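Local coordinates for protein pectate lyase 1 (Juniperus ashei, PDB 1PXZ) that cleaves pectate (de-esterified galacturonan) by beta-elimination with low activity, uses calcium as cofactor, and is the major allergen of cedar pollen, at residues 190-193 with 197-200; 60-63 with 69-72. All blocks are in the same frame, centred on the assembly; numbering follows the deposited sequence.

Interaction 1 of 2, residues 190-193 with 197-200; sequences NHFF and KVML
The interior of the right-handed parallel beta-helix is filled here by F192, which reaches from strand 185-195 across to V198 and M199, just past the corner the chain turns at K197, on the way into strand 198-201. Two methyl groups meet its ring at different places. CG1 of V198 lies 3.6 Å from F192 CD2, near the root of the ring, and CE of M199 lies 3.6 Å from F192 CZ at the far end. The M199 chain stays extended through its first two torsions, with CG opposite the backbone N, and then bends at chi3 (-41°), which swings CE round to the ring tip. Two successive residues can both point inward because the V198 backbone is not extended: its psi is -58°, which breaks the usual alternation of a strand. The contact is wholly apolar, with no hydrogen bond between the segments. One coil further on, F222 of strand 221-222 meets the F192 ring with its plane nearly parallel, and M199 touches F222 as well. L168 of strand 167-169 and L175 and I176 of strand 174-179 also touch F192, so the contact lies in the interior between strands 167-169, 174-179 and 221-222.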
ATOM      1  N   ASN A 190       6.365  -0.018  -4.244  1.00  4.51           N
ATOM      2  CA  ASN A 190       5.758   1.264  -4.589  1.00  7.03           C
ATOM      3  C   ASN A 190       6.743   2.427  -4.463  1.00  7.93           C
ATOM      4  O   ASN A 190       7.724   2.293  -3.740  1.00  5.97           O
ATOM      5  CB  ASN A 190       4.608   1.571  -3.637  1.00  8.08           C
ATOM      6  CG  ASN A 190       3.562   0.461  -3.660  1.00 13.98           C
ATOM      7  OD1 ASN A 190       3.423  -0.298  -2.694  1.00 12.46           O
ATOM      8  ND2 ASN A 190       2.843   0.402  -4.769  1.00  5.93           N
ATOM      9  N   HIS A 191       6.462   3.545  -5.127  1.00  5.99           N
ATOM     10  CA  HIS A 191       7.274   4.756  -4.927  1.00  4.93           C
ATOM     11  C   HIS A 191       6.364   5.797  -4.283  1.00  8.63           C
ATOM     12  O   HIS A 191       5.392   6.175  -4.932  1.00  8.41           O
ATOM     13  CB  HIS A 191       7.874   5.235  -6.235  1.00 11.67           C
ATOM     14  CG  HIS A 191       8.747   6.448  -6.131  1.00  8.96           C
ATOM     15  ND1 HIS A 191       9.060   7.236  -7.226  1.00 13.37           N
ATOM     16  CD2 HIS A 191       9.375   7.006  -5.060  1.00  8.65           C
ATOM     17  CE1 HIS A 191       9.841   8.233  -6.830  1.00 13.27           C
ATOM     18  NE2 HIS A 191      10.054   8.118  -5.519  1.00 10.51           N
ATOM     19  N   PHE A 192       6.625   6.191  -3.049  1.00  5.13           N
ATOM     20  CA  PHE A 192       5.840   7.205  -2.348  1.00  9.23           C
ATOM     21  C   PHE A 192       6.628   8.505  -2.341  1.00 13.71           C
ATOM     22  O   PHE A 192       7.798   8.468  -1.916  1.00 10.22           O
ATOM     23  CB  PHE A 192       5.558   6.804  -0.901  1.00  9.06           C
ATOM     24  CG  PHE A 192       4.847   5.490  -0.694  1.00  6.71           C
ATOM     25  CD1 PHE A 192       5.603   4.323  -0.618  1.00  5.96           C
ATOM     26  CD2 PHE A 192       3.472   5.430  -0.586  1.00  9.70           C
ATOM     27  CE1 PHE A 192       4.981   3.101  -0.433  1.00  6.15           C
ATOM     28  CE2 PHE A 192       2.836   4.211  -0.384  1.00 10.23           C
ATOM     29  CZ  PHE A 192       3.598   3.055  -0.316  1.00 10.21           C
ATOM     30  N   PHE A 193       6.055   9.628  -2.773  1.00  8.10           N
ATOM     31  CA  PHE A 193       6.892  10.838  -2.834  1.00  7.74           C
ATOM     32  C   PHE A 193       6.039  12.110  -2.828  1.00  9.53           C
ATOM     33  O   PHE A 193       4.837  12.058  -3.093  1.00  9.55           O
ATOM     34  CB  PHE A 193       7.832  10.798  -4.040  1.00  7.12           C
ATOM     35  CG  PHE A 193       7.125  10.803  -5.400  1.00  9.49           C
ATOM     36  CD1 PHE A 193       6.649   9.626  -5.954  1.00 11.19           C
ATOM     37  CD2 PHE A 193       6.963  11.980  -6.113  1.00 10.64           C
ATOM     38  CE1 PHE A 193       6.043   9.638  -7.190  1.00 12.34           C
ATOM     39  CE2 PHE A 193       6.326  12.007  -7.355  1.00 10.91           C
ATOM     40  CZ  PHE A 193       5.853  10.819  -7.888  1.00  9.56           C
ATOM     41  N   LYS A 197       1.557  12.895   4.761  1.00 12.00           N
ATOM     42  CA  LYS A 197       1.100  11.781   5.597  1.00 12.71           C
ATOM     43  C   LYS A 197       0.960  10.498   4.797  1.00 18.27           C
ATOM     44  O   LYS A 197      -0.071  10.240   4.176  1.00 14.96           O
ATOM     45  CB  LYS A 197      -0.241  12.113   6.253  1.00 10.96           C
ATOM     46  CG  LYS A 197      -0.166  13.262   7.250  1.00 19.60           C
ATOM     47  CD  LYS A 197      -1.550  13.662   7.733  1.00 33.91           C
ATOM     48  CE  LYS A 197      -1.472  14.798   8.744  1.00 48.48           C
ATOM     49  NZ  LYS A 197      -0.217  14.760   9.548  1.00 59.35           N
ATOM     50  N   VAL A 198       1.989   9.652   4.790  1.00 11.59           N
ATOM     51  CA  VAL A 198       2.002   8.586   3.799  1.00 12.09           C
ATOM     52  C   VAL A 198       1.121   7.377   4.050  1.00 13.64           C
ATOM     53  O   VAL A 198       0.278   7.007   3.214  1.00 12.04           O
ATOM     54  CB  VAL A 198       3.471   8.130   3.639  1.00  9.83           C
ATOM     55  CG1 VAL A 198       3.593   6.979   2.668  1.00  7.85           C
ATOM     56  CG2 VAL A 198       4.285   9.337   3.153  1.00 10.24           C
ATOM     57  N   MET A 199       1.296   6.668   5.167  1.00  5.97           N
ATOM     58  CA  MET A 199       0.625   5.376   5.306  1.00 12.60           C
ATOM     59  C   MET A 199       0.156   5.158   6.746  1.00 16.98           C
ATOM     60  O   MET A 199       0.978   5.220   7.649  1.00 10.95           O
ATOM     61  CB  MET A 199       1.608   4.297   4.865  1.00 11.46           C
ATOM     62  CG  MET A 199       1.129   2.874   5.021  1.00 20.40           C
ATOM     63  SD  MET A 199       2.434   1.694   4.646  1.00 16.76           S
ATOM     64  CE  MET A 199       3.217   2.418   3.225  1.00 17.87           C
ATOM     65  N   LEU A 200      -1.134   4.930   6.909  1.00 12.34           N
ATOM     66  CA  LEU A 200      -1.820   4.718   8.172  1.00 11.15           C
ATOM     67  C   LEU A 200      -2.249   3.254   8.229  1.00 12.67           C
ATOM     68  O   LEU A 200      -3.062   2.828   7.399  1.00 15.86           O
ATOM     69  CB  LEU A 200      -3.027   5.631   8.289  1.00 15.45           C
ATOM     70  CG  LEU A 200      -3.426   6.119   9.674  1.00 29.09           C
ATOM     71  CD1 LEU A 200      -2.212   6.635  10.439  1.00 27.18           C
ATOM     72  CD2 LEU A 200      -4.492   7.201   9.571  1.00 24.25           C
TER

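Interaction 2 of 2, residues 60-63 with 69-72; sequences YGAT and WIIF
I70, G61 and A62 join the short helix 58-63 to strand 68-72 at one end of the parallel beta-helix, where the helix probably closes off the hydrophobic interior, as in other pectate lyases. I70 contributes most of the buried surface, and CD1 is the atom that does the work. With CG1 anti to the carbonyl carbon (chi1 -60°) and the chain nearly extended beyond it (chi2 158°), the longer branch runs straight out from the strand to the helix. Its target is backbone: G61 has no side chain, so the methyl comes down onto the peptide group that links G61 to A62. The nearest CA atoms, those of G61 and I70, are 6.9 Å apart. A62 adds its methyl at the margin, CB standing 4.4 Å from I70 CD1. No hydrogen bond crosses between the segments. The side chain of I70 also touches L58 earlier in the helix and V43 on the parallel strand 39-43. On the strand, I71 and F72 begin an IgE-binding region, 71-83. At the centre of the contact, I70 CD1 is 3.7 Å from G61 C and equally 3.7 Å from A62 N, and it sits about 3.6 Å above the plane of that peptide, over its face.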
ATOM      1  N   TYR A  60     -17.123   0.518 -14.413  1.00 11.92           N
ATOM      2  CA  TYR A  60     -17.860  -0.707 -14.765  1.00  8.31           C
ATOM      3  C   TYR A  60     -17.029  -1.944 -14.487  1.00  5.33           C
ATOM      4  O   TYR A  60     -17.471  -2.914 -13.893  1.00 11.79           O
ATOM      5  CB  TYR A  60     -18.235  -0.651 -16.249  1.00  9.47           C
ATOM      6  CG  TYR A  60     -19.057  -1.825 -16.752  1.00 10.84           C
ATOM      7  CD1 TYR A  60     -20.446  -1.791 -16.709  1.00 21.52           C
ATOM      8  CD2 TYR A  60     -18.450  -2.959 -17.276  1.00 14.89           C
ATOM      9  CE1 TYR A  60     -21.218  -2.855 -17.166  1.00 20.57           C
ATOM     10  CE2 TYR A  60     -19.208  -4.023 -17.731  1.00 12.58           C
ATOM     11  CZ  TYR A  60     -20.580  -3.966 -17.676  1.00 20.54           C
ATOM     12  OH  TYR A  60     -21.295  -5.049 -18.145  1.00 20.74           O
ATOM     13  N   GLY A  61     -15.785  -2.007 -14.951  1.00  7.42           N
ATOM     14  CA  GLY A  61     -15.097  -3.275 -14.691  1.00  8.54           C
ATOM     15  C   GLY A  61     -14.817  -3.473 -13.214  1.00  8.68           C
ATOM     16  O   GLY A  61     -14.885  -4.592 -12.693  1.00 10.76           O
ATOM     17  N   ALA A  62     -14.489  -2.384 -12.517  1.00  8.59           N
ATOM     18  CA  ALA A  62     -14.110  -2.511 -11.100  1.00  9.53           C
ATOM     19  C   ALA A  62     -15.274  -2.932 -10.225  1.00 12.38           C
ATOM     20  O   ALA A  62     -15.082  -3.480  -9.145  1.00  9.37           O
ATOM     21  CB  ALA A  62     -13.528  -1.191 -10.616  1.00  8.64           C
ATOM     22  N   THR A  63     -16.531  -2.702 -10.649  1.00 11.32           N
ATOM     23  CA  THR A  63     -17.651  -3.041  -9.790  1.00  9.13           C
ATOM     24  C   THR A  63     -18.309  -4.375 -10.149  1.00 10.21           C
ATOM     25  O   THR A  63     -19.288  -4.754  -9.491  1.00 11.79           O
ATOM     26  CB  THR A  63     -18.759  -1.957  -9.851  1.00  9.29           C
ATOM     27  OG1 THR A  63     -19.075  -1.711 -11.229  1.00  9.75           O
ATOM     28  CG2 THR A  63     -18.256  -0.649  -9.254  1.00 10.58           C
ATOM     29  N   TRP A  69      -9.516  -9.118 -14.714  1.00  8.25           N
ATOM     30  CA  TRP A  69      -8.153  -8.590 -14.729  1.00  7.58           C
ATOM     31  C   TRP A  69      -8.207  -7.345 -15.602  1.00  8.98           C
ATOM     32  O   TRP A  69      -8.254  -7.490 -16.834  1.00  8.96           O
ATOM     33  CB  TRP A  69      -7.180  -9.666 -15.214  1.00  9.35           C
ATOM     34  CG  TRP A  69      -5.737  -9.328 -14.970  1.00 10.82           C
ATOM     35  CD1 TRP A  69      -4.982  -8.415 -15.630  1.00 12.56           C
ATOM     36  CD2 TRP A  69      -4.875  -9.914 -13.978  1.00  5.97           C
ATOM     37  NE1 TRP A  69      -3.704  -8.389 -15.119  1.00  8.00           N
ATOM     38  CE2 TRP A  69      -3.620  -9.297 -14.109  1.00  8.88           C
ATOM     39  CE3 TRP A  69      -5.063 -10.895 -13.001  1.00  9.29           C
ATOM     40  CZ2 TRP A  69      -2.525  -9.619 -13.301  1.00 10.02           C
ATOM     41  CZ3 TRP A  69      -3.979 -11.219 -12.190  1.00  9.22           C
ATOM     42  CH2 TRP A  69      -2.748 -10.580 -12.353  1.00  9.78           C
ATOM     43  N   ILE A  70      -8.224  -6.187 -14.953  1.00  6.38           N
ATOM     44  CA  ILE A  70      -8.445  -4.937 -15.690  1.00  8.27           C
ATOM     45  C   ILE A  70      -7.155  -4.317 -16.211  1.00 12.24           C
ATOM     46  O   ILE A  70      -6.172  -4.141 -15.485  1.00  8.32           O
ATOM     47  CB  ILE A  70      -9.225  -3.958 -14.796  1.00  6.66           C
ATOM     48  CG1 ILE A  70     -10.584  -4.532 -14.383  1.00  5.84           C
ATOM     49  CG2 ILE A  70      -9.364  -2.586 -15.437  1.00  9.23           C
ATOM     50  CD1 ILE A  70     -11.158  -3.884 -13.127  1.00  9.95           C
ATOM     51  N   ILE A  71      -7.184  -4.019 -17.516  1.00  7.16           N
ATOM     52  CA  ILE A  71      -6.039  -3.408 -18.206  1.00  5.91           C
ATOM     53  C   ILE A  71      -6.514  -2.189 -19.005  1.00  7.55           C
ATOM     54  O   ILE A  71      -7.712  -1.931 -19.083  1.00 11.22           O
ATOM     55  CB  ILE A  71      -5.370  -4.374 -19.181  1.00  8.38           C
ATOM     56  CG1 ILE A  71      -6.355  -4.875 -20.253  1.00  9.20           C
ATOM     57  CG2 ILE A  71      -4.748  -5.562 -18.460  1.00 10.94           C
ATOM     58  CD1 ILE A  71      -5.671  -5.582 -21.402  1.00 25.43           C
ATOM     59  N   PHE A  72      -5.600  -1.427 -19.584  1.00  8.84           N
ATOM     60  CA  PHE A  72      -6.005  -0.143 -20.187  1.00  8.15           C
ATOM     61  C   PHE A  72      -5.571  -0.071 -21.646  1.00 16.40           C
ATOM     62  O   PHE A  72      -4.433  -0.426 -21.941  1.00 11.93           O
ATOM     63  CB  PHE A  72      -5.419   0.999 -19.363  1.00 10.79           C
ATOM     64  CG  PHE A  72      -5.932   1.067 -17.928  1.00  8.52           C
ATOM     65  CD1 PHE A  72      -5.390   0.235 -16.959  1.00  9.02           C
ATOM     66  CD2 PHE A  72      -6.923   1.941 -17.543  1.00 11.23           C
ATOM     67  CE1 PHE A  72      -5.845   0.269 -15.641  1.00  9.04           C
ATOM     68  CE2 PHE A  72      -7.386   1.984 -16.239  1.00  8.36           C
ATOM     69  CZ  PHE A  72      -6.838   1.156 -15.265  1.00 10.98           C
TER

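In the fold
Interactions 1 and 2 are buried contacts without hydrogen bonds at different points along the same beta-helix, with centres about 24 Å apart and nearest atoms about 14 Å apart. Strands 68-72 and 185-195 are linked through the parallel strands 90-93, 114-119 and 161-164, neighbour to neighbour. Interaction 2 lies toward the end, about 19 Å from the centre of the chain, and away from the annotated sites. Interaction 1 is about 8 Å from that centre and lies behind the probable catalytic face: the V198 side chain is about 5 Å from that of R229, the predicted active-site residue, and that of M199 about 8 Å from that of D177, a calcium ligand inferred by similarity.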